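Local coordinates for protein immunoreactive 84kD antigen PG93 (Porphyromonas gingivalis, PDB 5M11) that serves as an essential bacterial surface component of the type-IX secretion system and binds calcium and zinc ions, at residues C698-T703 against V739-P744. Sequence-based numbering, arbitrary orientation.
Sequences CSVKIT and VAVYDP. With CA (calcium ion), chain K.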
ATOM      1  N   CYS A 698      -1.447 -30.987   2.298  1.00 84.90           N
ATOM      2  CA  CYS A 698      -0.599 -32.163   2.193  1.00 84.04           C
ATOM      3  C   CYS A 698      -0.460 -32.866   3.519  1.00 88.65           C
ATOM      4  O   CYS A 698      -0.371 -32.219   4.562  1.00 87.56           O
ATOM      5  CB  CYS A 698       0.776 -31.774   1.657  1.00 82.61           C
ATOM      6  SG  CYS A 698       0.914 -31.789  -0.151  1.00 89.41           S
ATOM      7  N   SER A 699      -0.355 -34.198   3.470  1.00 85.59           N
ATOM      8  CA  SER A 699      -0.043 -34.985   4.640  1.00 84.58           C
ATOM      9  C   SER A 699       1.477 -34.954   4.786  1.00 85.47           C
ATOM     10  O   SER A 699       2.182 -35.128   3.791  1.00 84.41           O
ATOM     11  CB  SER A 699      -0.563 -36.407   4.485  1.00 91.26           C
ATOM     12  OG  SER A 699      -0.112 -37.219   5.560  1.00101.28           O
ATOM     13  N   VAL A 700       1.983 -34.654   5.988  1.00 80.39           N
ATOM     14  CA  VAL A 700       3.427 -34.587   6.246  1.00 77.54           C
ATOM     15  C   VAL A 700       3.689 -35.437   7.477  1.00 80.73           C
ATOM     16  O   VAL A 700       3.142 -35.133   8.540  1.00 80.50           O
ATOM     17  CB  VAL A 700       3.969 -33.117   6.372  1.00 78.94           C
ATOM     18  CG1 VAL A 700       5.459 -33.089   6.709  1.00 76.84           C
ATOM     19  CG2 VAL A 700       3.707 -32.318   5.100  1.00 78.57           C
ATOM     20  N   LYS A 701       4.472 -36.529   7.319  1.00 78.31           N
ATOM     21  CA  LYS A 701       4.802 -37.438   8.433  1.00 79.89           C
ATOM     22  C   LYS A 701       6.318 -37.721   8.503  1.00 83.31           C
ATOM     23  O   LYS A 701       6.959 -37.983   7.479  1.00 83.43           O
ATOM     24  CB  LYS A 701       3.982 -38.749   8.402  1.00 85.04           C
ATOM     25  CG  LYS A 701       4.278 -39.710   7.247  1.00101.18           C
ATOM     26  CD  LYS A 701       3.248 -40.833   7.132  1.00111.97           C
ATOM     27  CE  LYS A 701       2.229 -40.588   6.047  1.00119.81           C
ATOM     28  NZ  LYS A 701       1.291 -39.496   6.404  1.00129.41           N
ATOM     29  N   ILE A 702       6.881 -37.621   9.721  1.00 78.97           N
ATOM     30  CA  ILE A 702       8.303 -37.821   9.985  1.00 78.21           C
ATOM     31  C   ILE A 702       8.511 -39.193  10.625  1.00 84.68           C
ATOM     32  O   ILE A 702       7.876 -39.508  11.633  1.00 86.14           O
ATOM     33  CB  ILE A 702       8.889 -36.666  10.854  1.00 80.87           C
ATOM     34  CG1 ILE A 702       8.583 -35.284  10.216  1.00 79.68           C
ATOM     35  CG2 ILE A 702      10.398 -36.850  11.081  1.00 81.77           C
ATOM     36  CD1 ILE A 702       8.638 -34.101  11.137  1.00 84.50           C
ATOM     37  N   THR A 703       9.386 -40.015  10.019  1.00 81.83           N
ATOM     38  CA  THR A 703       9.711 -41.361  10.509  1.00 83.86           C
ATOM     39  C   THR A 703      11.207 -41.584  10.661  1.00 88.62           C
ATOM     40  O   THR A 703      12.006 -40.972   9.946  1.00 86.31           O
ATOM     41  CB  THR A 703       9.179 -42.461   9.570  1.00 88.24           C
ATOM     42  OG1 THR A 703       9.878 -42.425   8.324  1.00 82.63           O
ATOM     43  CG2 THR A 703       7.682 -42.413   9.372  1.00 88.77           C
ATOM     44  N   VAL A 739      10.818 -37.477   5.804  1.00 75.45           N
ATOM     45  CA  VAL A 739       9.621 -36.668   5.645  1.00 74.19           C
ATOM     46  C   VAL A 739       8.855 -37.219   4.438  1.00 77.98           C
ATOM     47  O   VAL A 739       9.342 -37.161   3.293  1.00 78.07           O
ATOM     48  CB  VAL A 739      10.016 -35.174   5.483  1.00 77.11           C
ATOM     49  CG1 VAL A 739       8.789 -34.279   5.388  1.00 76.78           C
ATOM     50  CG2 VAL A 739      10.921 -34.727   6.625  1.00 76.15           C
ATOM     51  N   ALA A 740       7.684 -37.814   4.717  1.00 74.06           N
ATOM     52  CA  ALA A 740       6.805 -38.351   3.689  1.00 74.74           C
ATOM     53  C   ALA A 740       5.677 -37.372   3.471  1.00 77.34           C
ATOM     54  O   ALA A 740       4.922 -37.068   4.402  1.00 76.15           O
ATOM     55  CB  ALA A 740       6.281 -39.711   4.092  1.00 77.22           C
ATOM     56  N   VAL A 741       5.619 -36.813   2.253  1.00 74.45           N
ATOM     57  CA  VAL A 741       4.621 -35.823   1.854  1.00 74.50           C
ATOM     58  C   VAL A 741       3.673 -36.441   0.846  1.00 83.15           C
ATOM     59  O   VAL A 741       4.092 -36.812  -0.242  1.00 84.38           O
ATOM     60  CB  VAL A 741       5.238 -34.503   1.304  1.00 76.09           C
ATOM     61  CG1 VAL A 741       4.150 -33.486   0.983  1.00 75.91           C
ATOM     62  CG2 VAL A 741       6.256 -33.915   2.276  1.00 73.13           C
ATOM     63  N   TYR A 742       2.394 -36.513   1.195  1.00 82.73           N
ATOM     64  CA  TYR A 742       1.377 -37.032   0.292  1.00 86.92           C
ATOM     65  C   TYR A 742       0.260 -36.009   0.087  1.00 92.69           C
ATOM     66  O   TYR A 742      -0.328 -35.531   1.062  1.00 90.13           O
ATOM     67  CB  TYR A 742       0.804 -38.363   0.809  1.00 89.82           C
ATOM     68  CG  TYR A 742      -0.329 -38.911  -0.034  1.00 96.22           C
ATOM     69  CD1 TYR A 742      -0.077 -39.539  -1.253  1.00101.60           C
ATOM     70  CD2 TYR A 742      -1.651 -38.806   0.386  1.00 98.69           C
ATOM     71  CE1 TYR A 742      -1.115 -40.050  -2.031  1.00107.04           C
ATOM     72  CE2 TYR A 742      -2.696 -39.309  -0.386  1.00104.38           C
ATOM     73  CZ  TYR A 742      -2.424 -39.928  -1.596  1.00116.15           C
ATOM     74  OH  TYR A 742      -3.453 -40.434  -2.355  1.00124.90           O
ATOM     75  N   ASP A 743      -0.047 -35.694  -1.180  1.00 93.95           N
ATOM     76  CA  ASP A 743      -1.162 -34.802  -1.453  1.00 97.23           C
ATOM     77  C   ASP A 743      -2.362 -35.680  -1.856  1.00106.99           C
ATOM     78  O   ASP A 743      -2.247 -36.498  -2.777  1.00109.31           O
ATOM     79  CB  ASP A 743      -0.829 -33.675  -2.466  1.00100.40           C
ATOM     80  CG  ASP A 743      -0.836 -33.988  -3.948  1.00119.67           C
ATOM     81  OD1 ASP A 743      -0.240 -35.013  -4.344  1.00123.32           O
ATOM     82  OD2 ASP A 743      -1.327 -33.147  -4.721  1.00127.98           O
ATOM     83  N   PRO A 744      -3.485 -35.602  -1.096  1.00105.67           N
ATOM     84  CA  PRO A 744      -4.640 -36.479  -1.406  1.00110.75           C
ATOM     85  C   PRO A 744      -5.269 -36.214  -2.780  1.00119.76           C
ATOM     86  O   PRO A 744      -5.785 -37.150  -3.399  1.00123.00           O
ATOM     87  CB  PRO A 744      -5.640 -36.196  -0.276  1.00112.59           C
ATOM     88  CG  PRO A 744      -5.183 -34.938   0.371  1.00112.95           C
ATOM     89  CD  PRO A 744      -3.742 -34.726   0.069  1.00104.52           C
TER
HETATM   90 CA    CA K 810      -1.824 -30.735  -5.745  1.00 87.27          CA
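Ser699 and Tyr742 form a hydrogen-bonded antiparallel pair, Ser699 N to Tyr742 O at 2.8 Å and Tyr742 N to Ser699 O at 2.9 Å. Lys701 and Ala740 repeat the pattern; there Ala740 N reaches Lys701 O almost straight (177°) and in the carbonyl plane. Between these pairs Val700 and Val741 form a non-hydrogen-bonded pair, their side chains side by side on the same buried face: Val700 CG1, anti to its own backbone N (chi1 177°), leans to Val739 CG1 at 3.8 Å, while CG2 lies beside Val741 CG2. On the other face Lys701 leaves CB for CG, which rests on Ala740 CB at 3.7 Å; the chain then bends about CG-CD and CD-CE and brings NZ to a hydrogen bond with Gln712 OE1 of strand 709-714 and a weak one with Ser699 OG (2.8 Å). Next to the Ser699-Tyr742 pair, Cys698 SG packs on Asp743 CB at 3.5 Å. The carboxylate of Asp743 leads away from 698-703, and OD2 binds the calcium ion at 2.7 Å together with Glu670, so the metal links the chain just past Tyr742 to the loop carrying Glu670. Strands 699-703 and 735-742 are the inner pair of a four-stranded antiparallel C-terminal sheet, flanked by 709-714 and 749-756, with Leu694 against Val700 and Val741.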